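Local coordinates for inositol monophosphatase family protein (Staphylococcus aureus subsp. aureus MSSA476, PDB 4I3Y) that probably hydrolyses inositol monophosphates to inositol and phosphate in a magnesium-dependent reaction that lithium inhibits, at residues E141-N146 with F220-L225; V29-I34 with Y127-K132. All coordinates share one frame; numbering follows the deposited sequence.

Contact 1: E141-N146 with F220-L225; sequences EGAFCN and FLFAEL
Helix-on-sheet packing in the layered alpha/beta fold of the inositol monophosphatase family brings helix 220-225 against strand 142-145, near one margin of the seven-stranded mixed sheet. The short axes approach to 8.3 Å at 113°, so the helix lies across the strand, and no hydrogen bond crosses the contact, which rests on van der Waals packing. Ala143 points its methyl toward the helix and suits the place because a small group lets the Phe222 ring come close; CB meets the ring obliquely at CD1, 4.0 Å away. With CG beside the backbone N and anti to the carbonyl carbon (chi1 -74°), this ring leans from the helix toward the strand. It also touches Ala137 on the adjoining strand 133-138 and Ser124 on strand 120-128 beyond it, so one ring spans several strands. One turn on, Leu225 packs against bare backbone at Gly142, which has a positive phi, 127°, a shape that glycine, without a side chain, takes readily. A classic beta bulge sets Glu141 and Gly142 opposite the single residue Ile138. From the helix, Glu224 forms a salt bridge with Arg139. At the bulge, the CD1 branch of Leu225 lies 3.8 Å from both Gly142 C and Gly142 CA.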
loop_
_atom_site.group_PDB
_atom_site.type_symbol
_atom_site.label_atom_id
_atom_site.label_comp_id
_atom_site.label_asym_id
_atom_site.label_seq_id
_atom_site.Cartn_x
_atom_site.Cartn_y
_atom_site.Cartn_z
ATOM N N GLU A 141 -7.923 0.717 28.565
ATOM C CA GLU A 141 -8.962 0.076 27.742
ATOM C C GLU A 141 -8.411 -0.849 26.637
ATOM O O GLU A 141 -8.959 -1.910 26.420
ATOM C CB GLU A 141 -9.779 1.139 27.052
ATOM C CG GLU A 141 -11.153 1.460 27.584
ATOM C CD GLU A 141 -11.916 2.368 26.612
ATOM O OE1 GLU A 141 -12.595 1.832 25.704
ATOM O OE2 GLU A 141 -11.862 3.626 26.728
ATOM N N GLY A 142 -7.383 -0.400 25.898
ATOM C CA GLY A 142 -6.720 -1.168 24.841
ATOM C C GLY A 142 -6.658 -0.384 23.525
ATOM O O GLY A 142 -6.846 0.847 23.490
ATOM N N ALA A 143 -6.376 -1.110 22.448
ATOM C CA ALA A 143 -6.247 -0.539 21.107
ATOM C C ALA A 143 -7.342 -1.068 20.225
ATOM O O ALA A 143 -7.711 -2.237 20.351
ATOM C CB ALA A 143 -4.856 -0.814 20.511
ATOM N N PHE A 144 -7.879 -0.185 19.360
ATOM C CA PHE A 144 -9.060 -0.489 18.544
ATOM C C PHE A 144 -8.898 0.001 17.104
ATOM O O PHE A 144 -8.227 0.997 16.847
ATOM C CB PHE A 144 -10.334 0.167 19.168
ATOM C CG PHE A 144 -10.592 -0.277 20.558
ATOM C CD1 PHE A 144 -11.474 -1.343 20.816
ATOM C CD2 PHE A 144 -9.932 0.346 21.639
ATOM C CE1 PHE A 144 -11.702 -1.781 22.136
ATOM C CE2 PHE A 144 -10.174 -0.065 22.951
ATOM C CZ PHE A 144 -11.050 -1.149 23.187
ATOM N N CYS A 145 -9.519 -0.689 16.161
ATOM C CA CYS A 145 -9.686 -0.153 14.792
ATOM C C CYS A 145 -11.178 -0.081 14.588
ATOM O O CYS A 145 -11.865 -1.119 14.595
ATOM C CB CYS A 145 -9.026 -1.032 13.749
ATOM S SG CYS A 145 -9.268 -0.408 12.058
ATOM N N ASN A 146 -11.702 1.136 14.445
ATOM C CA ASN A 146 -13.179 1.331 14.406
ATOM C C ASN A 146 -13.849 0.600 15.523
ATOM O O ASN A 146 -14.850 -0.088 15.313
ATOM C CB ASN A 146 -13.794 0.899 13.077
ATOM C CG ASN A 146 -13.393 1.837 11.954
ATOM O OD1 ASN A 146 -13.030 2.987 12.236
ATOM N ND2 ASN A 146 -13.462 1.378 10.677
ATOM N N PHE A 220 3.794 5.145 20.164
ATOM C CA PHE A 220 4.255 4.727 21.513
ATOM C C PHE A 220 3.213 3.939 22.238
ATOM O O PHE A 220 3.500 2.875 22.764
ATOM C CB PHE A 220 4.619 5.920 22.410
ATOM C CG PHE A 220 5.887 6.652 21.990
ATOM C CD1 PHE A 220 7.136 6.203 22.405
ATOM C CD2 PHE A 220 5.817 7.821 21.202
ATOM C CE1 PHE A 220 8.284 6.899 22.010
ATOM C CE2 PHE A 220 6.947 8.490 20.811
ATOM C CZ PHE A 220 8.197 8.011 21.201
ATOM N N LEU A 221 1.992 4.465 22.327
ATOM C CA LEU A 221 0.998 3.755 23.151
ATOM C C LEU A 221 0.522 2.479 22.467
ATOM O O LEU A 221 0.264 1.445 23.146
ATOM C CB LEU A 221 -0.166 4.712 23.498
ATOM C CG LEU A 221 -1.254 4.153 24.375
ATOM C CD1 LEU A 221 -0.626 3.721 25.675
ATOM C CD2 LEU A 221 -2.348 5.214 24.621
ATOM N N PHE A 222 0.437 2.505 21.110
ATOM C CA PHE A 222 0.135 1.271 20.386
ATOM C C PHE A 222 1.164 0.193 20.703
ATOM O O PHE A 222 0.797 -0.963 20.887
ATOM C CB PHE A 222 -0.001 1.512 18.876
ATOM C CG PHE A 222 -1.297 2.206 18.471
ATOM C CD1 PHE A 222 -2.463 1.466 18.234
ATOM C CD2 PHE A 222 -1.344 3.577 18.282
ATOM C CE1 PHE A 222 -3.656 2.104 17.889
ATOM C CE2 PHE A 222 -2.528 4.227 17.923
ATOM C CZ PHE A 222 -3.677 3.492 17.701
ATOM N N ALA A 223 2.452 0.565 20.721
ATOM C CA ALA A 223 3.539 -0.409 20.891
ATOM C C ALA A 223 3.474 -0.983 22.325
ATOM O O ALA A 223 3.542 -2.192 22.518
ATOM C CB ALA A 223 4.906 0.251 20.627
ATOM N N GLU A 224 3.236 -0.109 23.306
ATOM C CA GLU A 224 3.072 -0.599 24.682
ATOM C C GLU A 224 1.869 -1.565 24.825
ATOM O O GLU A 224 2.010 -2.667 25.351
ATOM C CB GLU A 224 2.863 0.602 25.603
ATOM C CG GLU A 224 2.627 0.228 27.061
ATOM C CD GLU A 224 2.818 1.411 27.976
ATOM O OE1 GLU A 224 3.082 2.520 27.503
ATOM O OE2 GLU A 224 2.687 1.204 29.190
ATOM N N LEU A 225 0.697 -1.184 24.297
ATOM C CA LEU A 225 -0.509 -1.968 24.593
ATOM C C LEU A 225 -0.539 -3.274 23.792
ATOM O O LEU A 225 -1.173 -4.242 24.202
ATOM C CB LEU A 225 -1.775 -1.141 24.335
ATOM C CG LEU A 225 -1.954 0.131 25.199
ATOM C CD1 LEU A 225 -3.367 0.625 25.039
ATOM C CD2 LEU A 225 -1.581 -0.099 26.695
#

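Contact 2: V29-I34 with Y127-K132; sequences VIPQLI and YDYPHK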
loop_
_atom_site.group_PDB
_atom_site.type_symbol
_atom_site.label_atom_id
_atom_site.label_comp_id
_atom_site.label_asym_id
_atom_site.label_seq_id
_atom_site.Cartn_x
_atom_site.Cartn_y
_atom_site.Cartn_z
ATOM N N VAL A 29 -15.508 17.649 6.397
ATOM C CA VAL A 29 -14.671 18.788 5.992
ATOM C C VAL A 29 -13.695 18.436 4.852
ATOM O O VAL A 29 -13.455 19.230 3.951
ATOM C CB VAL A 29 -13.829 19.273 7.213
ATOM C CG1 VAL A 29 -13.034 20.541 6.898
ATOM C CG2 VAL A 29 -14.699 19.461 8.465
ATOM N N ILE A 30 -13.071 17.261 4.920
ATOM C CA ILE A 30 -11.976 16.942 3.982
ATOM C C ILE A 30 -12.314 16.875 2.476
ATOM O O ILE A 30 -11.480 17.261 1.650
ATOM C CB ILE A 30 -11.228 15.650 4.391
ATOM C CG1 ILE A 30 -10.443 15.943 5.654
ATOM C CG2 ILE A 30 -10.182 15.317 3.386
ATOM C CD1 ILE A 30 -10.143 14.695 6.466
ATOM N N PRO A 31 -13.513 16.375 2.104
ATOM C CA PRO A 31 -13.762 16.250 0.634
ATOM C C PRO A 31 -13.656 17.617 -0.027
ATOM O O PRO A 31 -13.073 17.764 -1.100
ATOM C CB PRO A 31 -15.188 15.679 0.570
ATOM C CG PRO A 31 -15.315 14.935 1.852
ATOM C CD PRO A 31 -14.548 15.701 2.888
ATOM N N GLN A 32 -14.155 18.628 0.672
ATOM C CA GLN A 32 -14.045 20.012 0.192
ATOM C C GLN A 32 -12.585 20.521 0.087
ATOM O O GLN A 32 -12.151 21.036 -0.971
ATOM C CB GLN A 32 -14.928 20.946 1.059
ATOM C CG GLN A 32 -15.043 22.380 0.533
ATOM C CD GLN A 32 -15.637 22.416 -0.853
ATOM O OE1 GLN A 32 -16.777 21.984 -1.062
ATOM N NE2 GLN A 32 -14.862 22.901 -1.818
ATOM N N LEU A 33 -11.835 20.385 1.177
ATOM C CA LEU A 33 -10.405 20.745 1.149
ATOM C C LEU A 33 -9.661 20.081 -0.058
ATOM O O LEU A 33 -8.848 20.720 -0.754
ATOM C CB LEU A 33 -9.735 20.395 2.493
ATOM C CG LEU A 33 -10.384 21.042 3.751
ATOM C CD1 LEU A 33 -9.843 20.446 5.059
ATOM C CD2 LEU A 33 -10.260 22.569 3.759
ATOM N N ILE A 34 -9.934 18.801 -0.270
ATOM C CA ILE A 34 -9.338 18.074 -1.358
ATOM C C ILE A 34 -9.799 18.655 -2.679
ATOM O O ILE A 34 -8.967 18.903 -3.519
ATOM C CB ILE A 34 -9.694 16.593 -1.333
ATOM C CG1 ILE A 34 -9.267 16.015 0.019
ATOM C CG2 ILE A 34 -9.071 15.893 -2.547
ATOM C CD1 ILE A 34 -8.145 15.037 -0.002
ATOM N N TYR A 127 -5.767 8.050 12.110
ATOM C CA TYR A 127 -7.001 7.997 11.320
ATOM C C TYR A 127 -6.669 7.804 9.881
ATOM O O TYR A 127 -6.278 8.794 9.195
ATOM C CB TYR A 127 -7.879 9.278 11.485
ATOM C CG TYR A 127 -9.265 9.172 10.855
ATOM C CD1 TYR A 127 -9.867 7.922 10.607
ATOM C CD2 TYR A 127 -10.002 10.342 10.535
ATOM C CE1 TYR A 127 -11.118 7.834 10.028
ATOM C CE2 TYR A 127 -11.266 10.271 9.932
ATOM C CZ TYR A 127 -11.804 9.025 9.694
ATOM O OH TYR A 127 -13.029 8.956 9.136
ATOM N N ASP A 128 -6.878 6.574 9.413
ATOM C CA ASP A 128 -6.743 6.269 7.984
ATOM C C ASP A 128 -8.006 6.758 7.300
ATOM O O ASP A 128 -8.996 6.020 7.205
ATOM C CB ASP A 128 -6.577 4.775 7.847
ATOM C CG ASP A 128 -6.453 4.304 6.403
ATOM O OD1 ASP A 128 -6.712 5.028 5.472
ATOM O OD2 ASP A 128 -6.120 3.146 6.231
ATOM N N TYR A 129 -7.988 8.024 6.880
ATOM C CA TYR A 129 -9.214 8.658 6.433
ATOM C C TYR A 129 -9.678 8.059 5.078
ATOM O O TYR A 129 -10.875 7.798 4.912
ATOM C CB TYR A 129 -9.105 10.182 6.377
ATOM C CG TYR A 129 -10.188 10.778 5.499
ATOM C CD1 TYR A 129 -11.486 10.937 5.986
ATOM C CD2 TYR A 129 -9.940 11.093 4.184
ATOM C CE1 TYR A 129 -12.491 11.423 5.187
ATOM C CE2 TYR A 129 -10.933 11.584 3.373
ATOM C CZ TYR A 129 -12.205 11.743 3.911
ATOM O OH TYR A 129 -13.219 12.168 3.147
ATOM N N PRO A 130 -8.751 7.814 4.125
ATOM C CA PRO A 130 -9.237 7.285 2.816
ATOM C C PRO A 130 -10.035 5.983 2.989
ATOM O O PRO A 130 -10.952 5.692 2.187
ATOM C CB PRO A 130 -7.942 7.042 2.021
ATOM C CG PRO A 130 -6.986 8.063 2.622
ATOM C CD PRO A 130 -7.285 8.026 4.106
ATOM N N HIS A 131 -9.732 5.215 4.036
ATOM C CA HIS A 131 -10.428 3.954 4.201
ATOM C C HIS A 131 -11.358 3.982 5.399
ATOM O O HIS A 131 -11.883 2.951 5.751
ATOM C CB HIS A 131 -9.477 2.740 4.165
ATOM C CG HIS A 131 -8.958 2.475 2.788
ATOM N ND1 HIS A 131 -7.652 2.725 2.422
ATOM C CD2 HIS A 131 -9.604 2.131 1.650
ATOM C CE1 HIS A 131 -7.496 2.475 1.133
ATOM N NE2 HIS A 131 -8.672 2.125 0.638
ATOM N N LYS A 132 -11.603 5.175 5.954
ATOM C CA LYS A 132 -12.446 5.379 7.171
ATOM C C LYS A 132 -12.143 4.338 8.275
ATOM O O LYS A 132 -13.022 3.687 8.778
ATOM C CB LYS A 132 -13.964 5.434 6.792
ATOM C CG LYS A 132 -14.247 6.258 5.531
ATOM C CD LYS A 132 -14.313 7.749 5.809
ATOM C CE LYS A 132 -14.443 8.534 4.499
ATOM N NZ LYS A 132 -13.419 8.119 3.466
#
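A type I beta turn, Tyr129 to Lys132, joins strand 120-128 to strand 133-138 in a beta hairpin, and its first residue packs on the last part of helix 12-35. Tyr129 points toward the helix, and its ring receives Ile30 on one face in a CH-pi contact: CD1 stands 4.0 Å from the ring centroid and only 11° off the normal. The branched isoleucine suits this place because its other arm touches too, with CG2 3.8 Å from Tyr129 CE2 near the hydroxyl end. In Ile30, chi1 (-70°) puts CG1 anti to the carbonyl carbon, and the extended chi2 carries CD1 over the ring while CG2 takes the far end. Pro31 adds its ring carbons at the tip of the tyrosine, CG lying 3.7 Å from Tyr129 OH. As a proline it has no N-H to give to the preceding turn, and the helix is kinked here.

The opposite ring face has Lys132 NZ 3.8 Å above its plane, nearer the ring's edge than its centre. The lysine chain folds back so that NZ gives a 2.9 Å hydrogen bond to Tyr129 O, which also accepts the turn bond from Lys132 N at 2.9 Å. These donors come from opposite faces of the carbonyl plane, and the double grip helps fix the turn. Before it, an inverse gamma turn has Asp128 at its middle, and Asp128 OD1 accepts a weak bond from His131 N.

The hydroxyl of Tyr127 hydrogen-bonds Asp27 and Lys24, extending the join one turn back along helix 12-35. Leu33, further along the same helix, packs on helix 51-67, while at the turn His131 stacks on His131 of the second subunit, placing the turn between helix 12-35 and the dimer partner.

Contacts 1 and 2 both reach the seven-stranded mixed sheet, their centres 22 Å apart. In sequence they follow in series: 29-34 meets 127-132 before 141-146 meets 220-225. Strand 133-138 runs between the hairpin turn of contact 2 and the bulge at the start of strand 142-145. The two are bridged directly by a probable hydrogen bond from Asn146 ND2 to Lys132 O, 3.0 Å, between the end of one strand and the turn. Helix 12-35 and helix 219-225 thus pack on parts of one continuous run of antiparallel strands, tying early and late portions of the chain into a single layered alpha/beta framework.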